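Local coordinates for Serine/threonine-protein kinase Tel1 (Chaetomium thermophilum, PDB 6SKY), which probably acts as a DNA damage sensor, a serine/threonine kinase of the ATM subfamily that uses ATP to phosphorylate proteins at [ST]-Q sites and so activates checkpoint signalling, at residues Y2043-Q2048 / D2053-M2058; K2020-N2025 / T2137-S2142; A2400-K2405 / V2410-V2415; F2298-L2303 / K2375-N2380. All coordinates share one frame; numbering follows the deposited sequence.

Interaction 1 (Y2043-Q2048 / D2053-M2058); sequences YQSMYQ and DTVRSM
Ser2045 lies against the aliphatic start of Met2058: its OG is 3.6 Å from Met2058 CB, and its CB is 3.7 Å from Met2058 CG. Met2058 has CG anti to the backbone N (chi1 -174°), and bends at chi2 and chi3 fold the thioether back, leaving CE 3.9 Å from Ser2045 CB. The same hydroxyl oxygen, Ser2045 OG, also lies 3.8 Å from Val2055 CA. Beside it, Val2055 CG1 meets both CA and CB of Met2046, and the distance to CB is 3.9 Å. No hydrogen bond joins the two segments. They belong to consecutive helices, 2035-2047 and 2052-2070, which run antiparallel (172°) with segment axes 8.9 Å apart: a tightly turned helical hairpin, the building unit of the FAT alpha solenoid. An alanine in place of Val2055 would probably open a gap beside Met2046, since both methyl branches that fill the space between the helices would be gone. Farther out, Leu2097 of helix 2077-2097 touches both Met2046 and Val2055. The extended end of Met2046 runs away from the hairpin partner and also packs on Leu2093, Met2140 and Leu2147. Arg2056 NH1 is hydrogen-bonded to Asn2098 OD1.

Interaction 2 (K2020-N2025 / T2137-S2142); sequences KLEIWN and TLSMWS
Ser2139 OG has two acceptors for its single proton: Glu2022 OE2, 3.0 Å away, and the carbonyl oxygen of Thr2136 one turn back in its own helix. The hydroxyl stands between the backbone N and the carbonyl carbon (chi1 81°), a setting that keeps it close to the helix backbone while still facing the carboxylate. Glu2022 spans the distance with a chain extended beyond CG, which matters because even the nearest CA atoms of the segments, Glu2022 and Met2140, are 9.1 Å apart. The glutamate itself sits at a helix end. With its positive phi of 62° it is the C-prime residue of a Schellman motif that terminates helix 2011-2021, and the chain then turns so that Trp2024 also faces helix 2124-2143. There the second contact forms, a Met-aromatic one: Met2140 SD lies 3.5 Å from Trp2024 NE1 and 3.7 Å from Trp2024 CZ2, approaching the five-membered ring obliquely, 57° off its normal. Met2140 is bent at both chi2 and chi3, which carries the sulfur across to the indole. Glu2022 CA lies 3.8 Å above one face of the indole, offset toward its rim, and the rings of Tyr2040 and Tyr2047 meet the indole as well. Arg1970 of the second subunit donates through NH1 to Glu2022 O, placing this helix end at the dimer interface of the FAT region.

Interaction 3 (A2400-K2405 / V2410-V2415); sequences ALWLEK and VANEVV
The hydrogen bond between these two segments runs from Trp2402 NE1 to Asn2412 OD1, 3.1 Å long at 161°. OD1 lies at the edge of the indole, in its plane, and the N-H arrives nearly along the C=O axis of the amide, whose own plane is turned 76° from the ring. Trp2402 reaches across because CG is anti to the backbone N (chi1 -178°). Apolar contact comes from Val2415, which lies over one face of the indole. Its CG2 makes a CH-pi contact, 3.9 Å from the centroid of the five-membered ring, while CG1 is 3.8 Å from Trp2402 CZ2. Nearer the turn, Ala2411 CB touches Lys2405 CB at 4.0 Å; the small alanine is consistent with the close reversal between helices 2394-2404 and 2409-2418, a helical hairpin of the FAT region. A leucine at Trp2402 would probably leave Asn2412 OD1 without its donor and Val2415 without a flat face to rest on. Phe2445 meets the indole edge-to-face, and Asn2412 ND2 donates to Ser2406 O in the connecting loop. Accepting from the indole at one end and donating to the loop at the other, the amide probably has its flip state fixed, and a buried polar pair is satisfied.

Interaction 4 (F2298-L2303 / K2375-N2380); sequences FCDEQL and KLCIEN
Cys2299 and Cys2377 face each other where the two helices come closest, with their CA atoms 5.3 Å apart and their CB atoms 4.0 Å apart. Small side chains at this point let the segment axes approach to 8.5 Å while running roughly antiparallel, at 143°. The two thiols then part ways. Cys2299 has SG beside its backbone N (chi1 -70°) and puts the sulfur 3.6 Å from Leu2376 CB, whereas Cys2377 has SG anti to the backbone N (chi1 -170°) and lays it 3.5 Å from Asp2300 CB. Cys2299 SG is consequently 6.2 Å from Cys2377 SG, with no disulfide between them. Each sulfur meets the first carbon of a side chain on the opposing helix, next to the other cysteine, so two small contacts lie beside the cysteine pair. The polar end of Asp2300 takes no part in this packing: its OD2 forms a salt bridge with Arg2397, so a buried carboxylate is paired with a charge from helix 2394-2404.

Beyond its CB, the partly exposed Leu2376 marks the looser edge, with CD1 4.1 Å from Cys2299 SG. Leu2303 points toward the partner helix but stops short of this segment, resting on Phe2373 and Leu2374, the preceding turn of the same helix. Helix 2286-2303 is also touched by helix 2264-2279, where Leu2272 packs on Phe2298. The long helix 2348-2387 carries Lys2375 and Ile2378 on another side, against helix 2409-2418, and so lies between helix 2286-2303 and helix 2409-2418.

All four contacts are mainly buried, lie within the FAT region and stand away from the nucleotide and magnesium site. They form two neighbourhoods: interactions 1 and 2, with centres 12 Å apart, and interactions 3 and 4, 11 Å apart. Interactions 1 and 3 are both hairpins of consecutive helices, one held by van der Waals contacts with no hydrogen bond across it, the other tied by an indole-amide bond. Interactions 2 and 4 join parts distant in sequence. Interaction 1 is nested in the loop closed by interaction 2, and Gln2044 NE2 bonds to Trp2024 O between them. Ile2378 joins interaction 4 to Ala2411 and Val2415 of interaction 3. Among the four, interaction 2 alone meets the second subunit.

Interaction 1 (Y2043-Q2048 / D2053-M2058)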
# COMPACT_ATOMS: atom_id res chain seq x y z
N TYR A 2043 -22.96 -32.19 7.39
CA TYR A 2043 -22.55 -32.35 5.99
C TYR A 2043 -22.00 -33.74 5.71
O TYR A 2043 -22.20 -34.27 4.61
CB TYR A 2043 -21.52 -31.29 5.60
CG TYR A 2043 -22.11 -29.93 5.49
CD1 TYR A 2043 -23.12 -29.66 4.58
CD2 TYR A 2043 -21.68 -28.90 6.29
CE1 TYR A 2043 -23.66 -28.42 4.49
CE2 TYR A 2043 -22.22 -27.66 6.20
CZ TYR A 2043 -23.21 -27.43 5.31
OH TYR A 2043 -23.75 -26.17 5.23
N GLN A 2044 -21.31 -34.34 6.67
CA GLN A 2044 -20.84 -35.70 6.52
C GLN A 2044 -22.01 -36.66 6.36
O GLN A 2044 -22.02 -37.50 5.45
CB GLN A 2044 -20.00 -36.08 7.73
CG GLN A 2044 -19.51 -37.49 7.72
CD GLN A 2044 -18.65 -37.79 8.91
OE1 GLN A 2044 -19.04 -37.56 10.04
NE2 GLN A 2044 -17.46 -38.29 8.65
N SER A 2045 -23.01 -36.55 7.22
CA SER A 2045 -24.21 -37.36 7.05
C SER A 2045 -24.84 -37.12 5.70
O SER A 2045 -25.41 -38.04 5.11
CB SER A 2045 -25.21 -37.04 8.15
OG SER A 2045 -26.49 -37.47 7.76
N MET A 2046 -24.78 -35.90 5.19
CA MET A 2046 -25.29 -35.64 3.85
C MET A 2046 -24.48 -36.38 2.80
O MET A 2046 -25.02 -36.76 1.75
CB MET A 2046 -25.28 -34.14 3.57
CG MET A 2046 -26.03 -33.72 2.35
SD MET A 2046 -25.88 -31.96 2.09
CE MET A 2046 -26.88 -31.78 0.62
N TYR A 2047 -23.20 -36.60 3.05
CA TYR A 2047 -22.36 -37.33 2.11
C TYR A 2047 -22.60 -38.83 2.19
O TYR A 2047 -22.73 -39.50 1.17
CB TYR A 2047 -20.89 -37.01 2.38
CG TYR A 2047 -19.91 -37.70 1.49
CD1 TYR A 2047 -19.80 -37.36 0.15
CD2 TYR A 2047 -19.06 -38.67 1.98
CE1 TYR A 2047 -18.90 -37.98 -0.66
CE2 TYR A 2047 -18.15 -39.29 1.17
CZ TYR A 2047 -18.08 -38.94 -0.15
OH TYR A 2047 -17.17 -39.57 -0.96
N GLN A 2048 -22.66 -39.37 3.41
CA GLN A 2048 -22.80 -40.81 3.65
C GLN A 2048 -24.25 -41.17 3.96
O GLN A 2048 -24.58 -41.59 5.07
CB GLN A 2048 -21.89 -41.23 4.79
CG GLN A 2048 -20.52 -40.65 4.74
CD GLN A 2048 -19.73 -40.95 5.97
OE1 GLN A 2048 -20.29 -41.22 7.03
NE2 GLN A 2048 -18.41 -40.91 5.86
N ASP A 2053 -34.17 -38.78 4.89
CA ASP A 2053 -34.65 -38.82 6.27
C ASP A 2053 -33.50 -38.91 7.27
O ASP A 2053 -33.57 -38.29 8.33
CB ASP A 2053 -35.59 -40.00 6.43
CG ASP A 2053 -36.55 -40.14 5.27
OD1 ASP A 2053 -37.40 -39.24 5.09
OD2 ASP A 2053 -36.43 -41.13 4.52
N THR A 2054 -32.45 -39.64 6.93
CA THR A 2054 -31.27 -39.67 7.78
C THR A 2054 -30.63 -38.29 7.89
O THR A 2054 -30.19 -37.87 8.97
CB THR A 2054 -30.26 -40.68 7.23
OG1 THR A 2054 -30.95 -41.84 6.77
CG2 THR A 2054 -29.27 -41.07 8.30
N VAL A 2055 -30.58 -37.57 6.77
CA VAL A 2055 -29.97 -36.25 6.78
C VAL A 2055 -30.81 -35.28 7.59
O VAL A 2055 -30.28 -34.46 8.34
CB VAL A 2055 -29.74 -35.76 5.35
CG1 VAL A 2055 -28.77 -34.62 5.34
CG2 VAL A 2055 -29.22 -36.88 4.50
N ARG A 2056 -32.14 -35.36 7.45
CA ARG A 2056 -32.99 -34.51 8.26
C ARG A 2056 -32.83 -34.81 9.74
O ARG A 2056 -32.82 -33.90 10.57
CB ARG A 2056 -34.45 -34.67 7.86
CG ARG A 2056 -34.83 -33.94 6.60
CD ARG A 2056 -36.20 -34.37 6.16
NE ARG A 2056 -36.62 -33.71 4.93
CZ ARG A 2056 -37.65 -34.11 4.19
NH1 ARG A 2056 -37.98 -33.46 3.09
NH2 ARG A 2056 -38.35 -35.18 4.56
N SER A 2057 -32.68 -36.08 10.09
CA SER A 2057 -32.49 -36.43 11.49
C SER A 2057 -31.19 -35.87 12.03
O SER A 2057 -31.13 -35.38 13.16
CB SER A 2057 -32.53 -37.94 11.66
OG SER A 2057 -33.73 -38.46 11.14
N MET A 2058 -30.13 -35.91 11.22
CA MET A 2058 -28.85 -35.37 11.68
C MET A 2058 -28.90 -33.85 11.83
O MET A 2058 -28.36 -33.29 12.79
CB MET A 2058 -27.74 -35.78 10.73
CG MET A 2058 -26.37 -35.38 11.20
SD MET A 2058 -25.82 -36.31 12.63
CE MET A 2058 -25.71 -37.94 11.91

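Interaction 2 (K2020-N2025 / T2137-S2142)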
# COMPACT_ATOMS: atom_id res chain seq x y z
N LYS A 2020 -14.05 -27.45 4.44
CA LYS A 2020 -13.69 -26.65 3.28
C LYS A 2020 -13.04 -27.49 2.19
O LYS A 2020 -13.31 -27.29 1.01
CB LYS A 2020 -12.77 -25.51 3.68
CG LYS A 2020 -13.46 -24.40 4.40
CD LYS A 2020 -12.46 -23.39 4.88
CE LYS A 2020 -13.15 -22.24 5.56
NZ LYS A 2020 -14.11 -21.61 4.63
N LEU A 2021 -12.17 -28.42 2.56
CA LEU A 2021 -11.56 -29.29 1.57
C LEU A 2021 -12.43 -30.49 1.21
O LEU A 2021 -12.07 -31.23 0.30
CB LEU A 2021 -10.20 -29.79 2.06
CG LEU A 2021 -9.14 -28.70 2.18
CD1 LEU A 2021 -7.90 -29.26 2.82
CD2 LEU A 2021 -8.84 -28.14 0.82
N GLU A 2022 -13.54 -30.68 1.92
CA GLU A 2022 -14.47 -31.79 1.69
C GLU A 2022 -13.80 -33.14 1.93
O GLU A 2022 -13.71 -33.99 1.05
CB GLU A 2022 -15.07 -31.70 0.30
CG GLU A 2022 -15.87 -30.45 0.10
CD GLU A 2022 -16.69 -30.49 -1.15
OE1 GLU A 2022 -16.41 -31.35 -2.01
OE2 GLU A 2022 -17.63 -29.67 -1.27
N ILE A 2023 -13.34 -33.32 3.16
CA ILE A 2023 -12.75 -34.56 3.64
C ILE A 2023 -13.75 -35.15 4.61
O ILE A 2023 -13.77 -34.79 5.79
CB ILE A 2023 -11.40 -34.32 4.31
CG1 ILE A 2023 -10.41 -33.73 3.32
CG2 ILE A 2023 -10.87 -35.59 4.90
CD1 ILE A 2023 -9.23 -33.11 3.98
N TRP A 2024 -14.60 -36.06 4.13
CA TRP A 2024 -15.77 -36.47 4.87
C TRP A 2024 -15.57 -37.75 5.67
O TRP A 2024 -16.55 -38.42 5.98
CB TRP A 2024 -16.95 -36.64 3.92
CG TRP A 2024 -17.32 -35.41 3.17
CD1 TRP A 2024 -17.46 -35.30 1.83
CD2 TRP A 2024 -17.62 -34.13 3.71
NE1 TRP A 2024 -17.83 -34.03 1.50
CE2 TRP A 2024 -17.93 -33.29 2.64
CE3 TRP A 2024 -17.65 -33.60 5.00
CZ2 TRP A 2024 -18.26 -31.96 2.82
CZ3 TRP A 2024 -17.98 -32.30 5.17
CH2 TRP A 2024 -18.28 -31.49 4.09
N ASN A 2025 -14.34 -38.08 6.03
CA ASN A 2025 -14.07 -39.33 6.73
C ASN A 2025 -13.36 -39.09 8.06
O ASN A 2025 -12.61 -39.95 8.52
CB ASN A 2025 -13.26 -40.28 5.86
CG ASN A 2025 -11.93 -39.71 5.43
OD1 ASN A 2025 -11.15 -39.23 6.24
ND2 ASN A 2025 -11.67 -39.75 4.13
N THR A 2137 -22.99 -26.08 1.42
CA THR A 2137 -24.33 -26.62 1.22
C THR A 2137 -24.66 -26.74 -0.26
O THR A 2137 -25.14 -27.78 -0.72
CB THR A 2137 -25.35 -25.74 1.93
OG1 THR A 2137 -25.12 -25.80 3.33
CG2 THR A 2137 -26.72 -26.21 1.65
N LEU A 2138 -24.42 -25.67 -1.02
CA LEU A 2138 -24.81 -25.68 -2.43
C LEU A 2138 -23.98 -26.67 -3.24
O LEU A 2138 -24.52 -27.37 -4.11
CB LEU A 2138 -24.70 -24.28 -3.01
CG LEU A 2138 -25.79 -23.30 -2.58
CD1 LEU A 2138 -25.56 -21.95 -3.19
CD2 LEU A 2138 -27.14 -23.82 -2.96
N SER A 2139 -22.69 -26.79 -2.94
CA SER A 2139 -21.88 -27.75 -3.69
C SER A 2139 -22.25 -29.19 -3.35
O SER A 2139 -22.38 -30.03 -4.25
CB SER A 2139 -20.40 -27.51 -3.44
OG SER A 2139 -19.99 -28.10 -2.23
N MET A 2140 -22.44 -29.49 -2.06
CA MET A 2140 -22.85 -30.83 -1.68
C MET A 2140 -24.19 -31.21 -2.30
O MET A 2140 -24.37 -32.34 -2.74
CB MET A 2140 -22.93 -30.95 -0.16
CG MET A 2140 -21.60 -31.05 0.52
SD MET A 2140 -20.77 -32.60 0.16
CE MET A 2140 -22.05 -33.74 0.63
N TRP A 2141 -25.14 -30.28 -2.32
CA TRP A 2141 -26.42 -30.57 -2.93
C TRP A 2141 -26.28 -30.81 -4.42
O TRP A 2141 -26.99 -31.64 -5.00
CB TRP A 2141 -27.38 -29.43 -2.66
CG TRP A 2141 -28.80 -29.74 -2.93
CD1 TRP A 2141 -29.56 -30.67 -2.30
CD2 TRP A 2141 -29.65 -29.08 -3.85
NE1 TRP A 2141 -30.83 -30.65 -2.80
CE2 TRP A 2141 -30.91 -29.67 -3.75
CE3 TRP A 2141 -29.47 -28.05 -4.77
CZ2 TRP A 2141 -31.98 -29.28 -4.53
CZ3 TRP A 2141 -30.53 -27.65 -5.54
CH2 TRP A 2141 -31.77 -28.26 -5.42
N SER A 2142 -25.38 -30.08 -5.08
CA SER A 2142 -25.18 -30.31 -6.50
C SER A 2142 -24.52 -31.65 -6.78
O SER A 2142 -24.71 -32.22 -7.86
CB SER A 2142 -24.35 -29.19 -7.10
OG SER A 2142 -23.93 -29.52 -8.40

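Interaction 3 (A2400-K2405 / V2410-V2415)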
# COMPACT_ATOMS: atom_id res chain seq x y z
N ALA A 2400 -25.13 22.55 -10.39
CA ALA A 2400 -23.95 23.40 -10.49
C ALA A 2400 -23.60 23.67 -11.94
O ALA A 2400 -23.36 24.81 -12.34
CB ALA A 2400 -22.78 22.74 -9.76
N LEU A 2401 -23.59 22.62 -12.76
CA LEU A 2401 -23.21 22.75 -14.16
C LEU A 2401 -24.19 23.62 -14.93
O LEU A 2401 -23.79 24.36 -15.83
CB LEU A 2401 -23.11 21.37 -14.78
CG LEU A 2401 -22.59 21.26 -16.20
CD1 LEU A 2401 -21.15 21.65 -16.23
CD2 LEU A 2401 -22.77 19.85 -16.64
N TRP A 2402 -25.47 23.55 -14.60
CA TRP A 2402 -26.46 24.34 -15.32
C TRP A 2402 -26.44 25.79 -14.88
O TRP A 2402 -26.63 26.69 -15.69
CB TRP A 2402 -27.85 23.76 -15.11
CG TRP A 2402 -28.92 24.48 -15.85
CD1 TRP A 2402 -28.81 25.08 -17.06
CD2 TRP A 2402 -30.26 24.67 -15.43
NE1 TRP A 2402 -30.01 25.62 -17.43
CE2 TRP A 2402 -30.92 25.39 -16.43
CE3 TRP A 2402 -30.98 24.30 -14.29
CZ2 TRP A 2402 -32.25 25.74 -16.34
CZ3 TRP A 2402 -32.30 24.65 -14.21
CH2 TRP A 2402 -32.93 25.37 -15.22
N LEU A 2403 -26.22 26.05 -13.59
CA LEU A 2403 -26.18 27.43 -13.13
C LEU A 2403 -24.92 28.13 -13.58
O LEU A 2403 -24.93 29.36 -13.74
CB LEU A 2403 -26.32 27.49 -11.61
CG LEU A 2403 -27.64 27.02 -11.01
CD1 LEU A 2403 -27.74 27.41 -9.56
CD2 LEU A 2403 -28.81 27.56 -11.79
N GLU A 2404 -23.83 27.40 -13.80
CA GLU A 2404 -22.64 28.04 -14.37
C GLU A 2404 -22.90 28.50 -15.80
O GLU A 2404 -22.38 29.54 -16.22
CB GLU A 2404 -21.45 27.09 -14.33
CG GLU A 2404 -20.84 26.94 -12.97
CD GLU A 2404 -19.76 25.87 -12.93
OE1 GLU A 2404 -19.36 25.39 -14.01
OE2 GLU A 2404 -19.33 25.51 -11.81
N LYS A 2405 -23.68 27.74 -16.56
CA LYS A 2405 -23.92 27.99 -17.97
C LYS A 2405 -25.30 28.58 -18.22
O LYS A 2405 -25.97 28.24 -19.20
CB LYS A 2405 -23.77 26.70 -18.77
CG LYS A 2405 -22.52 25.95 -18.48
CD LYS A 2405 -21.33 26.70 -18.97
CE LYS A 2405 -20.08 25.88 -18.83
NZ LYS A 2405 -18.99 26.46 -19.63
N VAL A 2410 -27.08 26.94 -25.64
CA VAL A 2410 -27.06 25.52 -25.97
C VAL A 2410 -27.41 24.68 -24.75
O VAL A 2410 -28.20 23.72 -24.84
CB VAL A 2410 -25.67 25.16 -26.54
CG1 VAL A 2410 -25.17 23.85 -25.99
CG2 VAL A 2410 -25.73 25.13 -28.06
N ALA A 2411 -26.86 25.03 -23.59
CA ALA A 2411 -27.22 24.34 -22.36
C ALA A 2411 -28.70 24.48 -22.07
O ALA A 2411 -29.35 23.52 -21.66
CB ALA A 2411 -26.39 24.89 -21.20
N ASN A 2412 -29.25 25.67 -22.30
CA ASN A 2412 -30.66 25.88 -22.02
C ASN A 2412 -31.54 25.12 -22.99
O ASN A 2412 -32.61 24.65 -22.60
CB ASN A 2412 -30.98 27.36 -22.03
CG ASN A 2412 -30.26 28.11 -20.94
OD1 ASN A 2412 -30.06 27.59 -19.85
ND2 ASN A 2412 -29.85 29.33 -21.23
N GLU A 2413 -31.11 24.93 -24.23
CA GLU A 2413 -31.91 24.12 -25.14
C GLU A 2413 -31.91 22.66 -24.72
O GLU A 2413 -32.97 22.01 -24.72
CB GLU A 2413 -31.40 24.25 -26.57
CG GLU A 2413 -31.53 25.64 -27.14
CD GLU A 2413 -32.93 26.20 -27.03
OE1 GLU A 2413 -33.90 25.42 -27.16
OE2 GLU A 2413 -33.06 27.42 -26.81
N VAL A 2414 -30.75 22.12 -24.33
CA VAL A 2414 -30.72 20.73 -23.89
C VAL A 2414 -31.56 20.54 -22.64
O VAL A 2414 -32.31 19.56 -22.51
CB VAL A 2414 -29.27 20.28 -23.67
CG1 VAL A 2414 -29.24 18.85 -23.20
CG2 VAL A 2414 -28.49 20.42 -24.93
N VAL A 2415 -31.45 21.48 -21.69
CA VAL A 2415 -32.23 21.37 -20.46
C VAL A 2415 -33.71 21.47 -20.76
O VAL A 2415 -34.52 20.71 -20.21
CB VAL A 2415 -31.79 22.45 -19.46
CG1 VAL A 2415 -32.74 22.48 -18.31
CG2 VAL A 2415 -30.40 22.15 -18.97

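Interaction 4 (F2298-L2303 / K2375-N2380)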
# COMPACT_ATOMS: atom_id res chain seq x y z
N PHE A 2298 -17.85 10.85 -17.75
CA PHE A 2298 -16.76 10.96 -18.73
C PHE A 2298 -16.72 12.34 -19.37
O PHE A 2298 -15.68 12.99 -19.40
CB PHE A 2298 -16.91 9.88 -19.79
CG PHE A 2298 -15.92 9.99 -20.91
CD1 PHE A 2298 -14.65 9.50 -20.78
CD2 PHE A 2298 -16.28 10.59 -22.10
CE1 PHE A 2298 -13.76 9.60 -21.81
CE2 PHE A 2298 -15.39 10.70 -23.12
CZ PHE A 2298 -14.13 10.21 -22.98
N CYS A 2299 -17.85 12.80 -19.91
CA CYS A 2299 -17.87 14.10 -20.58
C CYS A 2299 -17.53 15.23 -19.61
O CYS A 2299 -16.83 16.18 -19.97
CB CYS A 2299 -19.22 14.35 -21.23
SG CYS A 2299 -19.57 13.33 -22.65
N ASP A 2300 -18.03 15.14 -18.38
CA ASP A 2300 -17.71 16.15 -17.38
C ASP A 2300 -16.21 16.19 -17.12
O ASP A 2300 -15.61 17.26 -17.08
CB ASP A 2300 -18.47 15.87 -16.10
CG ASP A 2300 -18.55 17.07 -15.20
OD1 ASP A 2300 -18.06 18.14 -15.59
OD2 ASP A 2300 -19.12 16.95 -14.10
N GLU A 2301 -15.60 15.03 -16.93
CA GLU A 2301 -14.16 14.97 -16.73
C GLU A 2301 -13.40 15.50 -17.93
O GLU A 2301 -12.30 16.03 -17.79
CB GLU A 2301 -13.76 13.54 -16.42
CG GLU A 2301 -12.29 13.30 -16.25
CD GLU A 2301 -11.97 11.82 -16.20
OE1 GLU A 2301 -12.89 11.01 -16.45
OE2 GLU A 2301 -10.81 11.47 -15.90
N GLN A 2302 -13.97 15.38 -19.13
CA GLN A 2302 -13.31 15.94 -20.30
C GLN A 2302 -13.42 17.45 -20.34
O GLN A 2302 -12.57 18.11 -20.94
CB GLN A 2302 -13.88 15.36 -21.59
CG GLN A 2302 -13.68 13.88 -21.73
CD GLN A 2302 -12.28 13.46 -21.44
OE1 GLN A 2302 -11.33 13.97 -22.02
NE2 GLN A 2302 -12.12 12.53 -20.51
N LEU A 2303 -14.47 18.02 -19.74
CA LEU A 2303 -14.56 19.48 -19.67
C LEU A 2303 -13.54 20.06 -18.70
O LEU A 2303 -12.73 20.91 -19.08
CB LEU A 2303 -15.97 19.90 -19.27
CG LEU A 2303 -16.98 19.96 -20.39
CD1 LEU A 2303 -18.30 20.45 -19.86
CD2 LEU A 2303 -16.47 20.86 -21.48
N LYS A 2375 -23.01 19.68 -24.14
CA LYS A 2375 -24.31 19.11 -24.49
C LYS A 2375 -24.46 17.69 -23.97
O LYS A 2375 -25.45 17.35 -23.32
CB LYS A 2375 -24.51 19.12 -26.00
CG LYS A 2375 -25.12 20.37 -26.55
CD LYS A 2375 -25.21 20.29 -28.06
CE LYS A 2375 -25.76 21.58 -28.65
NZ LYS A 2375 -25.82 21.55 -30.14
N LEU A 2376 -23.47 16.84 -24.26
CA LEU A 2376 -23.58 15.44 -23.86
C LEU A 2376 -23.61 15.30 -22.35
O LEU A 2376 -24.34 14.46 -21.81
CB LEU A 2376 -22.43 14.64 -24.45
CG LEU A 2376 -22.41 14.51 -25.96
CD1 LEU A 2376 -21.17 13.78 -26.38
CD2 LEU A 2376 -23.63 13.77 -26.41
N CYS A 2377 -22.84 16.12 -21.64
CA CYS A 2377 -22.80 16.04 -20.19
C CYS A 2377 -24.16 16.37 -19.59
O CYS A 2377 -24.68 15.61 -18.76
CB CYS A 2377 -21.73 16.99 -19.66
SG CYS A 2377 -21.36 16.83 -17.92
N ILE A 2378 -24.76 17.48 -20.00
CA ILE A 2378 -26.04 17.87 -19.42
C ILE A 2378 -27.12 16.87 -19.78
O ILE A 2378 -27.91 16.44 -18.92
CB ILE A 2378 -26.41 19.30 -19.85
CG1 ILE A 2378 -25.66 20.31 -19.01
CG2 ILE A 2378 -27.89 19.53 -19.71
CD1 ILE A 2378 -25.96 21.72 -19.36
N GLU A 2379 -27.16 16.45 -21.05
CA GLU A 2379 -28.20 15.52 -21.47
C GLU A 2379 -28.11 14.20 -20.73
O GLU A 2379 -29.13 13.66 -20.30
CB GLU A 2379 -28.09 15.29 -22.97
CG GLU A 2379 -28.86 14.11 -23.46
CD GLU A 2379 -28.68 13.90 -24.94
OE1 GLU A 2379 -28.06 14.76 -25.59
OE2 GLU A 2379 -29.15 12.87 -25.45
N ASN A 2380 -26.90 13.67 -20.55
CA ASN A 2380 -26.79 12.38 -19.89
C ASN A 2380 -26.97 12.47 -18.38
O ASN A 2380 -27.45 11.51 -17.78
CB ASN A 2380 -25.45 11.74 -20.22
CG ASN A 2380 -25.37 11.28 -21.64
OD1 ASN A 2380 -26.16 10.47 -22.09
ND2 ASN A 2380 -24.41 11.80 -22.36